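Local coordinates for penicillin-binding protein activator LpoA (Escherichia coli, PDB 6DR3) that regulates peptidoglycan synthesis as an outer-membrane lipoprotein, represented here by its amino-terminal domain, that stimulates the transpeptidase activity of penicillin-binding protein 1A, at residues Ala8-Thr13 with Arg33-Leu38; Arg42-Val45 with Gly51-Val54; Ala94-Ala99 with Ala107-Ala112. All coordinates share one frame; numbering follows the deposited sequence.

Interaction 1: Ala8-Thr13 with Arg33-Leu38; sequences AYMQGT and RINWQL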
# COMPACT_ATOMS: atom_id res chain seq x y z
N ALA A 8 8.95 -8.10 -16.48
CA ALA A 8 9.28 -7.06 -15.51
C ALA A 8 8.07 -6.21 -15.16
O ALA A 8 7.83 -5.90 -13.99
CB ALA A 8 10.41 -6.17 -16.04
N TYR A 9 7.29 -5.81 -16.17
CA TYR A 9 6.11 -4.99 -15.92
C TYR A 9 5.09 -5.77 -15.10
O TYR A 9 4.55 -5.25 -14.11
CB TYR A 9 5.50 -4.51 -17.24
CG TYR A 9 6.52 -4.06 -18.25
CD1 TYR A 9 7.14 -2.82 -18.14
CD2 TYR A 9 6.87 -4.87 -19.32
CE1 TYR A 9 8.08 -2.41 -19.07
CE2 TYR A 9 7.80 -4.47 -20.25
CZ TYR A 9 8.41 -3.24 -20.13
OH TYR A 9 9.34 -2.84 -21.06
N MET A 10 4.83 -7.02 -15.49
CA MET A 10 3.90 -7.85 -14.73
C MET A 10 4.34 -7.98 -13.28
O MET A 10 3.52 -7.87 -12.37
CB MET A 10 3.80 -9.23 -15.39
CG MET A 10 2.68 -10.10 -14.84
SD MET A 10 1.04 -9.45 -15.22
CE MET A 10 0.97 -9.75 -16.99
N GLN A 11 5.63 -8.20 -13.05
CA GLN A 11 6.16 -8.35 -11.70
C GLN A 11 6.34 -7.02 -10.98
O GLN A 11 6.62 -7.03 -9.78
CB GLN A 11 7.50 -9.09 -11.74
CG GLN A 11 7.38 -10.57 -12.08
CD GLN A 11 8.73 -11.25 -12.16
OE1 GLN A 11 9.77 -10.60 -12.20
NE2 GLN A 11 8.72 -12.58 -12.18
N GLY A 12 6.19 -5.90 -11.67
CA GLY A 12 6.35 -4.60 -11.04
C GLY A 12 7.78 -4.13 -10.90
O GLY A 12 8.01 -3.13 -10.20
N THR A 13 8.73 -4.81 -11.52
CA THR A 13 10.12 -4.36 -11.53
C THR A 13 10.38 -3.32 -12.62
O THR A 13 11.49 -2.79 -12.70
CB THR A 13 11.06 -5.55 -11.71
OG1 THR A 13 10.66 -6.30 -12.87
CG2 THR A 13 11.00 -6.46 -10.48
N ARG A 33 -0.47 -11.71 -25.40
CA ARG A 33 -1.46 -10.65 -25.51
C ARG A 33 -2.25 -10.49 -24.21
O ARG A 33 -2.51 -9.37 -23.77
CB ARG A 33 -2.41 -10.94 -26.68
CG ARG A 33 -3.41 -9.83 -26.97
CD ARG A 33 -4.45 -10.28 -27.97
NE ARG A 33 -5.36 -9.20 -28.34
CZ ARG A 33 -5.15 -8.35 -29.33
NH1 ARG A 33 -4.06 -8.43 -30.08
NH2 ARG A 33 -6.05 -7.40 -29.59
N ILE A 34 -2.62 -11.61 -23.58
CA ILE A 34 -3.35 -11.54 -22.31
C ILE A 34 -2.53 -10.79 -21.27
O ILE A 34 -3.06 -9.95 -20.53
CB ILE A 34 -3.72 -12.95 -21.82
CG1 ILE A 34 -4.80 -13.55 -22.73
CG2 ILE A 34 -4.21 -12.92 -20.37
CD1 ILE A 34 -5.10 -15.01 -22.45
N ASN A 35 -1.23 -11.08 -21.19
CA ASN A 35 -0.39 -10.42 -20.20
C ASN A 35 -0.35 -8.91 -20.44
O ASN A 35 -0.51 -8.12 -19.50
CB ASN A 35 1.02 -11.01 -20.24
CG ASN A 35 1.06 -12.44 -19.74
OD1 ASN A 35 0.22 -12.85 -18.94
ND2 ASN A 35 2.04 -13.21 -20.20
N TRP A 36 -0.14 -8.49 -21.69
CA TRP A 36 -0.19 -7.07 -22.01
C TRP A 36 -1.56 -6.49 -21.68
O TRP A 36 -1.66 -5.36 -21.18
CB TRP A 36 0.14 -6.84 -23.49
CG TRP A 36 1.59 -7.03 -23.86
CD1 TRP A 36 2.08 -7.87 -24.81
CD2 TRP A 36 2.72 -6.36 -23.28
NE1 TRP A 36 3.45 -7.76 -24.87
CE2 TRP A 36 3.87 -6.85 -23.94
CE3 TRP A 36 2.88 -5.40 -22.28
CZ2 TRP A 36 5.15 -6.41 -23.63
CZ3 TRP A 36 4.16 -4.97 -21.97
CH2 TRP A 36 5.28 -5.47 -22.64
N GLN A 37 -2.62 -7.25 -21.94
CA GLN A 37 -3.97 -6.78 -21.65
C GLN A 37 -4.16 -6.57 -20.15
O GLN A 37 -4.73 -5.55 -19.73
CB GLN A 37 -5.00 -7.77 -22.20
CG GLN A 37 -6.44 -7.32 -22.02
CD GLN A 37 -7.41 -8.25 -22.73
OE1 GLN A 37 -7.00 -9.16 -23.44
NE2 GLN A 37 -8.70 -8.01 -22.54
N LEU A 38 -3.69 -7.51 -19.34
CA LEU A 38 -3.78 -7.35 -17.89
C LEU A 38 -3.01 -6.12 -17.43
O LEU A 38 -3.44 -5.41 -16.52
CB LEU A 38 -3.24 -8.60 -17.19
CG LEU A 38 -4.11 -9.85 -17.28
CD1 LEU A 38 -3.31 -11.07 -16.86
CD2 LEU A 38 -5.36 -9.70 -16.42
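Asn35 receives the end of Met10 on the side of helix 30-47 that faces the short helix 7-11. The methionine CG stands anti to the backbone N (chi1 -169°) and the chain then bends at both following torsions, which brings the terminal methyl against the partner. Met10 CE lies 3.3 Å from Asn35 O and 3.5 Å from Asn35 CB, the two side chains crossing at about a right angle. The methyl also lies beside the asparagine amide, whose polar atoms are bonded outside the pair: OD1 to Gln68, ND2 to Asp4. One residue on, Trp36 starts out away from helix 7-11, but its indole returns, and the outer edge of its six-membered ring reaches Tyr9. Trp36 CH2 comes within 3.6 Å of Tyr9 CE2; the ring planes are inclined at 43° with centroids 5.6 Å apart, an oblique aromatic contact. Trp36 NE1 bonds to Gln5, tying the indole to the chain just ahead of helix 7-11. Leu38, about a turn after Asn35, closes the row with its CB 4.4 Å from Met10 CE. A Schellman motif at Gly12 ends the helix, which packs against helix 30-47 near the N-terminal end of this all-helical domain with TPR-like motifs.

Interaction 2: Arg42-Val45 with Gly51-Val54; sequences RALV and GQAV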
# COMPACT_ATOMS: atom_id res chain seq x y z
N ARG A 42 -4.29 -2.57 -15.55
CA ARG A 42 -3.64 -2.03 -14.36
C ARG A 42 -3.29 -0.56 -14.56
O ARG A 42 -3.52 0.27 -13.66
CB ARG A 42 -2.38 -2.84 -14.04
CG ARG A 42 -1.77 -2.55 -12.68
CD ARG A 42 -0.34 -3.06 -12.58
NE ARG A 42 -0.24 -4.50 -12.84
CZ ARG A 42 0.87 -5.21 -12.67
NH1 ARG A 42 1.99 -4.63 -12.25
NH2 ARG A 42 0.86 -6.52 -12.93
N ALA A 43 -2.73 -0.21 -15.72
CA ALA A 43 -2.33 1.17 -15.96
C ALA A 43 -3.55 2.07 -16.16
O ALA A 43 -3.57 3.21 -15.67
CB ALA A 43 -1.42 1.24 -17.18
N LEU A 44 -4.57 1.59 -16.88
CA LEU A 44 -5.77 2.40 -17.07
C LEU A 44 -6.40 2.78 -15.74
O LEU A 44 -6.82 3.93 -15.55
CB LEU A 44 -6.78 1.64 -17.94
CG LEU A 44 -6.41 1.47 -19.42
CD1 LEU A 44 -7.33 0.46 -20.09
CD2 LEU A 44 -6.48 2.80 -20.14
N VAL A 45 -6.48 1.83 -14.80
CA VAL A 45 -7.00 2.14 -13.47
C VAL A 45 -6.16 3.22 -12.81
O VAL A 45 -6.68 4.22 -12.29
CB VAL A 45 -7.07 0.87 -12.61
CG1 VAL A 45 -7.43 1.20 -11.16
CG2 VAL A 45 -8.07 -0.11 -13.19
N GLY A 51 -13.53 3.72 -17.17
CA GLY A 51 -14.39 3.12 -18.18
C GLY A 51 -13.64 2.14 -19.06
O GLY A 51 -14.08 1.01 -19.26
N GLN A 52 -12.50 2.57 -19.60
CA GLN A 52 -11.73 1.69 -20.48
C GLN A 52 -11.13 0.52 -19.71
O GLN A 52 -11.02 -0.59 -20.26
CB GLN A 52 -10.63 2.48 -21.19
CG GLN A 52 -11.15 3.35 -22.33
CD GLN A 52 -10.05 3.90 -23.21
OE1 GLN A 52 -8.96 4.23 -22.73
NE2 GLN A 52 -10.33 4.01 -24.50
N ALA A 53 -10.76 0.72 -18.44
CA ALA A 53 -10.29 -0.39 -17.63
C ALA A 53 -11.37 -1.45 -17.49
O ALA A 53 -11.12 -2.65 -17.67
CB ALA A 53 -9.84 0.11 -16.25
N VAL A 54 -12.59 -1.02 -17.16
CA VAL A 54 -13.72 -1.95 -17.03
C VAL A 54 -13.93 -2.71 -18.34
O VAL A 54 -14.02 -3.94 -18.35
CB VAL A 54 -14.99 -1.19 -16.61
CG1 VAL A 54 -16.23 -2.07 -16.73
CG2 VAL A 54 -14.85 -0.68 -15.19
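Leu44, Val45 and Ala53 form the apolar part of this contact, and the small alanine lets the two helices come close: the CA atoms of Leu44 and Ala53 are 5.3 Å apart. The methyl of Ala53 is met by both neighbours on helix 30-47. Val45 supplies CG2, the branch lying anti to its own carbonyl carbon, at 3.5 Å from Ala53 CB, while Leu44 CB approaches the same methyl at 3.8 Å. A second kind of contact sets side chain against backbone. Leu44 points toward helix 50-58 and extends CD1 onto the peptide joining Gln52 to Ala53, 3.8 Å from Ala53 N, so the leucine also lies against the main chain. The third is apolar against polar: the other leucine methyl, CD2, sits 3.9 Å from Gln52 OE1, where the extended glutamine runs obliquely past it at the exposed margin. Beyond the pair, Leu44 also touches Ser18 of helix 18-25, and Val45 touches Glu78 and Ile79 of helix 66-82. Two consecutive helices, 30-47 and 50-58, joined by a tight turn and packed through an alanine, form an antiparallel helical hairpin, an arrangement consistent with the TPR-like motifs of this domain.

Interaction 3: Ala94-Ala99 with Ala107-Ala112; sequences AKITPA and ARYWQA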
# COMPACT_ATOMS: atom_id res chain seq x y z
N ALA A 94 -11.73 -9.74 1.02
CA ALA A 94 -11.86 -10.76 2.06
C ALA A 94 -11.70 -12.16 1.51
O ALA A 94 -11.41 -13.09 2.28
CB ALA A 94 -13.22 -10.63 2.75
N LYS A 95 -11.86 -12.35 0.20
CA LYS A 95 -11.75 -13.66 -0.43
C LYS A 95 -10.36 -13.94 -0.98
O LYS A 95 -10.17 -14.94 -1.67
CB LYS A 95 -12.78 -13.78 -1.55
CG LYS A 95 -14.22 -13.69 -1.09
CD LYS A 95 -15.12 -13.16 -2.19
CE LYS A 95 -16.58 -13.20 -1.80
NZ LYS A 95 -17.46 -12.68 -2.89
N ILE A 96 -9.38 -13.08 -0.69
CA ILE A 96 -8.03 -13.20 -1.22
C ILE A 96 -7.09 -13.56 -0.09
O ILE A 96 -7.15 -12.97 1.00
CB ILE A 96 -7.58 -11.91 -1.93
CG1 ILE A 96 -8.50 -11.62 -3.12
CG2 ILE A 96 -6.12 -12.02 -2.38
CD1 ILE A 96 -8.24 -10.28 -3.80
N THR A 97 -6.21 -14.53 -0.34
CA THR A 97 -5.18 -14.91 0.62
C THR A 97 -3.89 -14.20 0.25
O THR A 97 -3.30 -14.51 -0.79
CB THR A 97 -4.98 -16.43 0.61
OG1 THR A 97 -6.23 -17.08 0.88
CG2 THR A 97 -3.97 -16.84 1.67
N PRO A 98 -3.40 -13.25 1.06
CA PRO A 98 -2.21 -12.49 0.65
C PRO A 98 -0.98 -13.36 0.44
O PRO A 98 -0.11 -13.00 -0.36
CB PRO A 98 -1.99 -11.51 1.82
CG PRO A 98 -3.26 -11.52 2.59
CD PRO A 98 -3.88 -12.85 2.40
N ALA A 99 -0.89 -14.50 1.13
CA ALA A 99 0.30 -15.34 1.00
C ALA A 99 0.46 -15.87 -0.42
O ALA A 99 1.59 -16.13 -0.85
CB ALA A 99 0.21 -16.50 1.99
N ALA A 107 1.91 -5.81 -2.30
CA ALA A 107 1.93 -4.37 -2.08
C ALA A 107 0.64 -3.72 -2.57
O ALA A 107 0.11 -2.82 -1.92
CB ALA A 107 3.14 -3.74 -2.77
N ARG A 108 0.13 -4.18 -3.72
CA ARG A 108 -1.13 -3.65 -4.23
C ARG A 108 -2.31 -4.16 -3.42
O ARG A 108 -3.30 -3.44 -3.24
CB ARG A 108 -1.29 -4.03 -5.70
CG ARG A 108 -0.36 -3.28 -6.64
CD ARG A 108 -0.25 -4.00 -7.97
NE ARG A 108 -1.56 -4.18 -8.60
CZ ARG A 108 -1.81 -5.08 -9.56
NH1 ARG A 108 -0.84 -5.88 -9.99
NH2 ARG A 108 -3.02 -5.18 -10.08
N TYR A 109 -2.24 -5.40 -2.93
CA TYR A 109 -3.28 -5.90 -2.03
C TYR A 109 -3.43 -5.00 -0.81
O TYR A 109 -4.54 -4.59 -0.45
CB TYR A 109 -2.95 -7.34 -1.61
CG TYR A 109 -3.75 -7.82 -0.42
CD1 TYR A 109 -4.99 -8.43 -0.58
CD2 TYR A 109 -3.25 -7.68 0.88
CE1 TYR A 109 -5.71 -8.87 0.50
CE2 TYR A 109 -3.98 -8.12 1.97
CZ TYR A 109 -5.21 -8.71 1.78
OH TYR A 109 -5.93 -9.15 2.86
N TRP A 110 -2.31 -4.68 -0.16
CA TRP A 110 -2.37 -3.82 1.02
C TRP A 110 -2.75 -2.39 0.65
O TRP A 110 -3.44 -1.72 1.43
CB TRP A 110 -1.04 -3.85 1.76
CG TRP A 110 -0.76 -5.18 2.38
CD1 TRP A 110 0.20 -6.07 2.01
CD2 TRP A 110 -1.46 -5.77 3.48
NE1 TRP A 110 0.15 -7.18 2.82
CE2 TRP A 110 -0.86 -7.02 3.73
CE3 TRP A 110 -2.53 -5.37 4.28
CZ2 TRP A 110 -1.30 -7.87 4.74
CZ3 TRP A 110 -2.96 -6.21 5.29
CH2 TRP A 110 -2.35 -7.45 5.51
N GLN A 111 -2.33 -1.90 -0.52
CA GLN A 111 -2.77 -0.58 -0.95
C GLN A 111 -4.29 -0.55 -1.11
O GLN A 111 -4.93 0.46 -0.79
CB GLN A 111 -2.08 -0.19 -2.25
CG GLN A 111 -2.33 1.26 -2.65
CD GLN A 111 -1.71 2.25 -1.68
OE1 GLN A 111 -0.56 2.10 -1.27
NE2 GLN A 111 -2.48 3.26 -1.29
N ALA A 112 -4.87 -1.64 -1.61
CA ALA A 112 -6.33 -1.71 -1.72
C ALA A 112 -6.98 -1.65 -0.34
O ALA A 112 -8.02 -1.00 -0.16
CB ALA A 112 -6.74 -2.99 -2.45
O HOH W 1 -7.81 -11.01 2.71
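With its CG anti to the backbone N (chi1 165°), Tyr109 extends from helix 103-117 toward the connection that precedes that helix, and its second torsion of 88° sets the ring across the CA-CB-CG plane, presenting a face to Pro98. The proline covers that face off-centre. Its CB makes a CH-pi contact, 4.2 Å from the centroid of the Tyr109 ring and 22° from the ring normal, and Pro98 CG lies above the rim by the CZ-CE2 bond, 3.5 Å from Tyr109 CZ. Ile96 comes from the same side of the ring plane, at the CD1 rim: its CG2 branch, anti to the isoleucine backbone N, stands obliquely 4.2 Å from Tyr109 CD1, and the two side chains slide past each other in opposite directions. Within helix 103-117 itself, the next residue adds a further aromatic neighbour: Tyr109 CE2 lies 3.6 Å above the centre of the Trp110 ring. Leu101 and Leu93 also touch the tyrosine, joining it to the rest of the connection and to helix 86-93.

The polar end of the ring is bridged to the backbone by one water. Tyr109 OH donates to this water at 2.6 Å, and the water in turn donates to Ile96 O at 2.7 Å. The water thus links the helix side chain to the main chain of the connection, in addition to the proline contact. The chemistry implies that Tyr109 meets this connection in two ways, its carbon face as an apolar platform and its hydroxyl as the donor of a water-mediated link to the main chain.

The three contacts follow one another along the chain without overlapping. Interactions 1 and 2 share helix 30-47: helix 7-11 meets an earlier part of it and helix 50-58 a later one, with contact centres about 14 Å apart. Arg42 connects them, its NH2 giving a probable hydrogen bond to Met10 O at 3.0 Å. Interaction 3, between the 86-93/103-117 connection and helix 103-117, is centred about 18 Å from interaction 1 and 19 Å from interaction 2. Its Arg108 lies close to Arg42, and Glu71 of helix 66-82 forms a salt bridge with Arg108 and a long, weak ion pair with Arg42. Together they link helices 7-11, 30-47, 50-58, 66-82 and 103-117 of this TPR-like domain.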